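Local coordinates for protein putative S-adenosylmethionine-dependent methyltransferase (Bacteroides thetaiotaomicron, PDB 1WYZ) that is a putative S-adenosylmethionine-dependent methyltransferase of the RsmI-like family, probably transferring a methyl group to a substrate not yet established, at residues Asp14-Leu17 and Glu18-Leu21; Pro145-Pro148 and Gly149-Ala152; Ala198-Ile201 and Thr202-Gly205. All blocks are in the same frame, centred on the assembly; numbering follows the deposited sequence.

Contact 1 of 3, residues Asp14-Leu17 and Glu18-Leu21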
ATOM      1  N   ASP A  14      11.273 -13.417   6.208  1.00 62.80           N
ATOM      2  CA  ASP A  14      11.239 -14.511   7.172  1.00 63.43           C
ATOM      3  C   ASP A  14      10.893 -13.967   8.565  1.00 62.84           C
ATOM      4  O   ASP A  14      11.779 -13.668   9.369  1.00 61.90           O
ATOM      5  CB  ASP A  14      12.600 -15.223   7.195  1.00 68.42           C
ATOM      6  CG  ASP A  14      12.763 -16.142   8.393  1.00 71.11           C
ATOM      7  OD1 ASP A  14      11.859 -16.966   8.633  1.00 72.08           O
ATOM      8  OD2 ASP A  14      13.793 -16.041   9.095  1.00 71.52           O
ATOM      9  N   THR A  15       9.598 -13.831   8.838  1.00 34.81           N
ATOM     10  CA  THR A  15       9.134 -13.309  10.120  1.00 32.71           C
ATOM     11  C   THR A  15       7.916 -14.055  10.618  1.00 30.86           C
ATOM     12  O   THR A  15       7.227 -14.716   9.855  1.00 28.68           O
ATOM     13  CB  THR A  15       8.696 -11.837  10.024  1.00 38.59           C
ATOM     14  OG1 THR A  15       7.605 -11.737   9.095  1.00 37.74           O
ATOM     15  CG2 THR A  15       9.845 -10.947   9.588  1.00 36.96           C
ATOM     16  N   PRO A  16       7.630 -13.946  11.919  1.00 42.21           N
ATOM     17  CA  PRO A  16       6.450 -14.631  12.468  1.00 41.42           C
ATOM     18  C   PRO A  16       5.212 -14.021  11.799  1.00 41.61           C
ATOM     19  O   PRO A  16       5.032 -12.802  11.824  1.00 41.14           O
ATOM     20  CB  PRO A  16       6.516 -14.294  13.958  1.00 38.73           C
ATOM     21  CG  PRO A  16       8.006 -14.105  14.203  1.00 40.87           C
ATOM     22  CD  PRO A  16       8.444 -13.327  12.985  1.00 37.76           C
ATOM     23  N   LEU A  17       4.375 -14.860  11.196  1.00 48.72           N
ATOM     24  CA  LEU A  17       3.166 -14.387  10.519  1.00 49.17           C
ATOM     25  C   LEU A  17       2.345 -13.357  11.311  1.00 50.69           C
ATOM     26  O   LEU A  17       1.738 -12.457  10.728  1.00 51.39           O
ATOM     27  CB  LEU A  17       2.263 -15.569  10.159  1.00 32.32           C
ATOM     28  CG  LEU A  17       2.422 -16.219   8.783  1.00 32.61           C
ATOM     29  CD1 LEU A  17       3.847 -16.668   8.569  1.00 31.20           C
ATOM     30  CD2 LEU A  17       1.456 -17.399   8.675  1.00 33.41           C
ATOM     31  N   GLU A  18       2.331 -13.483  12.631  1.00 39.38           N
ATOM     32  CA  GLU A  18       1.574 -12.570  13.476  1.00 41.70           C
ATOM     33  C   GLU A  18       2.166 -11.160  13.588  1.00 40.21           C
ATOM     34  O   GLU A  18       1.529 -10.253  14.134  1.00 39.79           O
ATOM     35  CB  GLU A  18       1.415 -13.162  14.883  1.00 76.51           C
ATOM     36  CG  GLU A  18       2.712 -13.638  15.522  1.00 82.12           C
ATOM     37  CD  GLU A  18       3.069 -15.073  15.146  1.00 84.34           C
ATOM     38  OE1 GLU A  18       3.289 -15.364  13.948  1.00 83.33           O
ATOM     39  OE2 GLU A  18       3.130 -15.915  16.066  1.00 85.48           O
ATOM     40  N   GLN A  19       3.378 -10.973  13.085  1.00 37.52           N
ATOM     41  CA  GLN A  19       4.011  -9.660  13.145  1.00 36.32           C
ATOM     42  C   GLN A  19       3.531  -8.783  11.986  1.00 33.58           C
ATOM     43  O   GLN A  19       3.567  -7.552  12.060  1.00 31.63           O
ATOM     44  CB  GLN A  19       5.532  -9.813  13.068  1.00 49.98           C
ATOM     45  CG  GLN A  19       6.341  -8.541  13.325  1.00 50.71           C
ATOM     46  CD  GLN A  19       7.687  -8.548  12.592  1.00 52.86           C
ATOM     47  OE1 GLN A  19       8.454  -9.511  12.675  1.00 53.50           O
ATOM     48  NE2 GLN A  19       7.972  -7.470  11.870  1.00 50.39           N
ATOM     49  N   VAL A  20       3.057  -9.420  10.921  1.00 34.87           N
ATOM     50  CA  VAL A  20       2.631  -8.668   9.752  1.00 32.25           C
ATOM     51  C   VAL A  20       1.259  -8.996   9.159  1.00 32.39           C
ATOM     52  O   VAL A  20       0.852  -8.374   8.178  1.00 29.99           O
ATOM     53  CB  VAL A  20       3.702  -8.787   8.659  1.00 31.06           C
ATOM     54  CG1 VAL A  20       5.030  -8.206   9.173  1.00 26.52           C
ATOM     55  CG2 VAL A  20       3.875 -10.253   8.260  1.00 28.24           C
ATOM     56  N   LEU A  21       0.532  -9.939   9.759  1.00 38.08           N
ATOM     57  CA  LEU A  21      -0.792 -10.314   9.251  1.00 39.19           C
ATOM     58  C   LEU A  21      -1.893 -10.238  10.305  1.00 40.75           C
ATOM     59  O   LEU A  21      -1.697 -10.638  11.441  1.00 42.09           O
ATOM     60  CB  LEU A  21      -0.752 -11.731   8.685  1.00 26.55           C
ATOM     61  CG  LEU A  21       0.246 -11.945   7.547  1.00 27.62           C
ATOM     62  CD1 LEU A  21       0.432 -13.424   7.306  1.00 26.01           C
ATOM     63  CD2 LEU A  21      -0.240 -11.239   6.284  1.00 28.87           C
TER
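Pro16 and Gln19 are joined by the one firm backbone bond of this short helical turn: Gln19 N donates to Pro16 O over 2.8 Å and nearly straight, with an N-H...O angle of 166°, although the donor stands above the carbonyl plane. The next carbonyl is shared by two weak donors, since Leu17 O receives Val20 N at 3.3 Å and Leu21 N at 3.0 Å. Two i to i+3 bonds and one i to i+4 bond therefore define a single, loosely bonded turn.

Among the polar side chains, Gln19 runs extended with CG anti to its backbone N (chi1 -171°), which carries the amide back past Pro16 to cross Thr15 at about a right angle. Its OE1 rests 3.5 Å from Thr15 CB, while its NE2 is hydrogen-bonded to Thr202 O. Glu18 bends at chi2 and folds its carboxylate back against the proline ring, OE1 lying 3.4 Å from Pro16 CB; the same oxygen makes a weak, long ion pair with Lys49.

The apolar part is small. Leu17 CG meets Leu21 CD1 at 3.7 Å, and the side chain of Leu17 continues onto Phe46 and Val50 of helix 40-50. Val20 packs on Val119 of the second subunit.

With one sound bond and two weak ones inside it, the turn probably owes much of its position to outside partners; the Thr202 carbonyl, by holding NE2, probably fixes which end of the Gln19 amide faces Thr15.

Contact 2 of 3, residues Pro145-Pro148 and Gly149-Ala152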
ATOM      1  N   PRO A 145      14.437   0.380 -16.448  1.00 38.37           N
ATOM      2  CA  PRO A 145      15.174  -0.095 -17.623  1.00 40.90           C
ATOM      3  C   PRO A 145      16.583  -0.609 -17.340  1.00 43.14           C
ATOM      4  O   PRO A 145      17.434   0.094 -16.790  1.00 42.06           O
ATOM      5  CB  PRO A 145      15.151   1.112 -18.550  1.00 54.08           C
ATOM      6  CG  PRO A 145      13.779   1.645 -18.307  1.00 54.72           C
ATOM      7  CD  PRO A 145      13.711   1.622 -16.770  1.00 53.24           C
ATOM      8  N   ILE A 146      16.797  -1.855 -17.750  1.00 54.90           N
ATOM      9  CA  ILE A 146      18.042  -2.602 -17.579  1.00 58.02           C
ATOM     10  C   ILE A 146      19.291  -1.975 -18.199  1.00 59.08           C
ATOM     11  O   ILE A 146      20.310  -1.819 -17.524  1.00 57.72           O
ATOM     12  CB  ILE A 146      17.864  -4.021 -18.153  1.00 89.06           C
ATOM     13  CG1 ILE A 146      16.493  -4.569 -17.727  1.00 89.84           C
ATOM     14  CG2 ILE A 146      18.973  -4.930 -17.645  1.00 91.90           C
ATOM     15  CD1 ILE A 146      15.344  -4.173 -18.638  1.00 68.46           C
ATOM     16  N   GLU A 147      19.212  -1.627 -19.482  1.00 59.78           N
ATOM     17  CA  GLU A 147      20.344  -1.036 -20.189  1.00 61.85           C
ATOM     18  C   GLU A 147      20.629   0.383 -19.724  1.00 61.26           C
ATOM     19  O   GLU A 147      19.715   1.189 -19.570  1.00 61.07           O
ATOM     20  CB  GLU A 147      20.083  -1.006 -21.696  1.00 90.08           C
ATOM     21  CG  GLU A 147      18.951  -0.074 -22.110  1.00 95.17           C
ATOM     22  CD  GLU A 147      19.016   0.325 -23.574  1.00 96.50           C
ATOM     23  OE1 GLU A 147      20.075   0.827 -24.010  1.00 95.64           O
ATOM     24  OE2 GLU A 147      18.005   0.141 -24.285  1.00 98.25           O
ATOM     25  N   PRO A 148      21.910   0.713 -19.504  1.00 61.76           N
ATOM     26  CA  PRO A 148      22.286   2.058 -19.058  1.00 61.56           C
ATOM     27  C   PRO A 148      21.790   3.116 -20.041  1.00 61.35           C
ATOM     28  O   PRO A 148      21.430   2.794 -21.173  1.00 62.78           O
ATOM     29  CB  PRO A 148      23.812   1.987 -19.010  1.00 55.01           C
ATOM     30  CG  PRO A 148      24.064   0.547 -18.657  1.00 53.85           C
ATOM     31  CD  PRO A 148      23.088  -0.168 -19.563  1.00 54.34           C
ATOM     32  N   GLY A 149      21.763   4.373 -19.613  1.00 52.84           N
ATOM     33  CA  GLY A 149      21.309   5.433 -20.502  1.00 51.50           C
ATOM     34  C   GLY A 149      19.800   5.449 -20.635  1.00 49.52           C
ATOM     35  O   GLY A 149      19.178   6.505 -20.751  1.00 47.65           O
ATOM     36  N   GLU A 150      19.211   4.263 -20.646  1.00 58.56           N
ATOM     37  CA  GLU A 150      17.769   4.149 -20.717  1.00 58.79           C
ATOM     38  C   GLU A 150      17.358   4.257 -19.247  1.00 56.84           C
ATOM     39  O   GLU A 150      16.287   4.765 -18.910  1.00 55.82           O
ATOM     40  CB  GLU A 150      17.364   2.787 -21.291  1.00 68.24           C
ATOM     41  CG  GLU A 150      15.897   2.692 -21.696  1.00 73.15           C
ATOM     42  CD  GLU A 150      15.598   3.377 -23.024  1.00 75.31           C
ATOM     43  OE1 GLU A 150      15.939   4.573 -23.180  1.00 75.23           O
ATOM     44  OE2 GLU A 150      15.012   2.714 -23.910  1.00 76.81           O
ATOM     45  N   ARG A 151      18.250   3.788 -18.379  1.00 50.30           N
ATOM     46  CA  ARG A 151      18.025   3.825 -16.941  1.00 48.57           C
ATOM     47  C   ARG A 151      18.264   5.235 -16.419  1.00 48.25           C
ATOM     48  O   ARG A 151      17.655   5.663 -15.440  1.00 48.12           O
ATOM     49  CB  ARG A 151      18.952   2.830 -16.239  1.00 41.81           C
ATOM     50  CG  ARG A 151      18.651   2.664 -14.767  1.00 40.43           C
ATOM     51  CD  ARG A 151      18.934   1.255 -14.315  1.00 37.91           C
ATOM     52  NE  ARG A 151      20.031   1.209 -13.359  1.00 36.62           N
ATOM     53  CZ  ARG A 151      20.406   0.113 -12.712  1.00 37.98           C
ATOM     54  NH1 ARG A 151      19.775  -1.038 -12.923  1.00 38.16           N
ATOM     55  NH2 ARG A 151      21.398   0.173 -11.836  1.00 38.92           N
ATOM     56  N   ALA A 152      19.162   5.956 -17.079  1.00 43.14           N
ATOM     57  CA  ALA A 152      19.458   7.324 -16.693  1.00 42.33           C
ATOM     58  C   ALA A 152      18.290   8.191 -17.143  1.00 42.24           C
ATOM     59  O   ALA A 152      17.914   9.139 -16.463  1.00 42.35           O
ATOM     60  CB  ALA A 152      20.741   7.782 -17.355  1.00 37.74           C
TER
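The chain curls back on itself between Pro145 and Arg151, whose CA atoms come within 4.9 Å of each other, before entering helix 150-165. Gly149, at the N-cap position, has a positive phi of 77°, which glycine adopts readily, and a CB there would collide with Pro148 O. Glu147 O faces the first turn of the helix: Arg151 N donates to it weakly at 3.2 Å, and Glu150 N lies at 3.3 Å in a bond that is less sure because the placing of that nitrogen is strained.

Glu150 and Arg151 both turn back onto Pro145. With CG anti to its backbone N (chi1 -167°), Glu150 brings that atom to the CB edge of the Pro145 ring, 3.6 Å from Pro145 CB, the two side chains crossing at about a right angle. Its CB meets Glu147 CG at 3.4 Å, and the two glutamates cross obliquely, touching through their aliphatic parts. Their acid ends also converge, Glu147 OE2 and Glu150 OE2 being 4.0 Å apart with the carboxylate planes turned by 49°, a pairing of like charges that is probably unfavourable. Arg151 wraps its methylenes round the Pro145 carbonyl, with CD 3.1 Å from Pro145 O, and that oxygen lies at the guanidinium edge, near its plane. The guanidinium itself is held by salt bridges to Asp184 and Glu173.

This is the loop and helix start of a beta-alpha-beta crossover, in which helix 150-165 links the adjacent parallel strands 138-143 and 168-173 of the mixed sheet.

Contact 3 of 3, residues Ala198-Ile201 and Thr202-Gly205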
ATOM      1  N   ALA A 198      15.301   1.534   1.491  1.00 34.52           N
ATOM      2  CA  ALA A 198      14.560   0.707   2.439  1.00 34.59           C
ATOM      3  C   ALA A 198      14.816  -0.776   2.176  1.00 36.34           C
ATOM      4  O   ALA A 198      14.219  -1.373   1.271  1.00 36.60           O
ATOM      5  CB  ALA A 198      13.081   1.014   2.342  1.00 31.16           C
ATOM      6  N   ALA A 199      15.703  -1.364   2.977  1.00 40.12           N
ATOM      7  CA  ALA A 199      16.075  -2.768   2.848  1.00 40.82           C
ATOM      8  C   ALA A 199      15.562  -3.629   4.014  1.00 41.77           C
ATOM      9  O   ALA A 199      15.501  -3.173   5.152  1.00 43.01           O
ATOM     10  CB  ALA A 199      17.585  -2.865   2.745  1.00 49.62           C
ATOM     11  N   ASN A 200      15.211  -4.878   3.720  1.00 44.14           N
ATOM     12  CA  ASN A 200      14.691  -5.810   4.717  1.00 43.54           C
ATOM     13  C   ASN A 200      13.543  -5.257   5.530  1.00 44.02           C
ATOM     14  O   ASN A 200      13.534  -5.380   6.754  1.00 43.77           O
ATOM     15  CB  ASN A 200      15.777  -6.255   5.684  1.00 51.77           C
ATOM     16  CG  ASN A 200      16.698  -7.279   5.080  1.00 55.60           C
ATOM     17  OD1 ASN A 200      16.253  -8.208   4.398  1.00 54.72           O
ATOM     18  ND2 ASN A 200      17.993  -7.132   5.336  1.00 57.76           N
ATOM     19  N   ILE A 201      12.568  -4.660   4.854  1.00 33.47           N
ATOM     20  CA  ILE A 201      11.416  -4.089   5.539  1.00 31.55           C
ATOM     21  C   ILE A 201      10.673  -5.200   6.295  1.00 31.87           C
ATOM     22  O   ILE A 201      10.360  -6.256   5.731  1.00 28.94           O
ATOM     23  CB  ILE A 201      10.474  -3.372   4.513  1.00 29.34           C
ATOM     24  CG1 ILE A 201      11.276  -2.319   3.737  1.00 24.83           C
ATOM     25  CG2 ILE A 201       9.308  -2.712   5.233  1.00 24.73           C
ATOM     26  CD1 ILE A 201      10.600  -1.800   2.469  1.00 46.80           C
ATOM     27  N   THR A 202      10.415  -4.938   7.579  1.00 52.60           N
ATOM     28  CA  THR A 202       9.735  -5.857   8.508  1.00 54.07           C
ATOM     29  C   THR A 202      10.587  -7.059   8.964  1.00 57.39           C
ATOM     30  O   THR A 202      10.169  -7.807   9.852  1.00 58.12           O
ATOM     31  CB  THR A 202       8.398  -6.414   7.932  1.00 29.08           C
ATOM     32  OG1 THR A 202       8.675  -7.444   6.977  1.00 29.01           O
ATOM     33  CG2 THR A 202       7.594  -5.313   7.280  1.00 27.35           C
ATOM     34  N   CYS A 203      11.772  -7.239   8.374  1.00 41.94           N
ATOM     35  CA  CYS A 203      12.644  -8.368   8.736  1.00 44.93           C
ATOM     36  C   CYS A 203      13.637  -8.082   9.865  1.00 46.86           C
ATOM     37  O   CYS A 203      14.485  -8.914  10.179  1.00 49.57           O
ATOM     38  CB  CYS A 203      13.417  -8.843   7.508  1.00 45.18           C
ATOM     39  SG  CYS A 203      12.366  -9.406   6.159  1.00 46.75           S
ATOM     40  N   GLU A 204      13.514  -6.906  10.471  1.00 91.46           N
ATOM     41  CA  GLU A 204      14.382  -6.467  11.567  1.00 96.07           C
ATOM     42  C   GLU A 204      15.894  -6.446  11.320  1.00 96.81           C
ATOM     43  O   GLU A 204      16.673  -6.130  12.217  1.00 97.19           O
ATOM     44  CB  GLU A 204      14.054  -7.224  12.858  1.00 75.22           C
ATOM     45  CG  GLU A 204      12.752  -6.729  13.486  1.00 81.20           C
ATOM     46  CD  GLU A 204      12.593  -5.209  13.370  1.00 83.89           C
ATOM     47  OE1 GLU A 204      13.399  -4.472  13.985  1.00 85.27           O
ATOM     48  OE2 GLU A 204      11.665  -4.755  12.663  1.00 83.75           O
ATOM     49  N   GLY A 205      16.302  -6.800  10.106  1.00 61.14           N
ATOM     50  CA  GLY A 205      17.697  -6.675   9.729  1.00 57.20           C
ATOM     51  C   GLY A 205      17.527  -5.343   9.012  1.00 55.38           C
ATOM     52  O   GLY A 205      18.457  -4.724   8.491  1.00 54.14           O
TER
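Asn200 O accepts Cys203 N at 3.0 Å with an N-H...O angle of 152°, the donor standing well above the carbonyl plane. This i to i+3 bond closes a type II beta turn with Ile201 and Thr202 at its corners. Thr202 takes the second corner with a positive phi of 73°, a position more often filled by glycine, and its N is hydrogen-bonded to Glu206 OE1.

The turn begins the connection between strands 194-199 and 207-212, antiparallel neighbours at one edge of the mixed sheet, so it belongs to a beta hairpin; backbone bonding between Ala199 and Phe207 ties the two arms.

Ile201 and Thr202 also meet through their side chains, Ile201 CG2 lying 3.7 Å from Thr202 CG2. Thr202 OG1 is modelled only 2.4 Å from Ile201 O, too short for the bond to be taken without doubt. Ile201 then packs on Ser123 and Ser127 of helix 123-131, and Thr202 on Leu126 of the same helix. A glycine in place of Thr202 would probably leave Ile201 CG2 without its methyl neighbour and open a gap beside Leu126.

Across the mouth of the turn, Asn200 CB is 3.9 Å from Cys203 CB and equally far from Gly205 C. Cys203 SG, anti to its own carbonyl carbon (chi1 -60°), swings back over the turn to within 3.8 Å of Ile201 O.

Overall arrangement
Contacts 1 and 3 are neighbours, centres about 12 Å apart: the turn at 14-21, attached to the parallel-sheet domain, touches the hairpin turn at 198-205 of the mixed-sheet domain, where Thr15 and Val20 pack against Thr202. Contact 2 shares the mixed sheet with contact 3 but lies at its far end, nearest atoms about 15 Å away, and is about 36 Å from contact 1 between centres. Contacts 1 and 2 are surface helix starts; contact 3 is partly buried. Contact 2 combines weak backbone bonds with proline and methylene packing, its charged ends paired outside or converging; contact 1 mixes amide, carboxylate and leucine packing; contact 3 has one sound backbone bond and short or branched side chains.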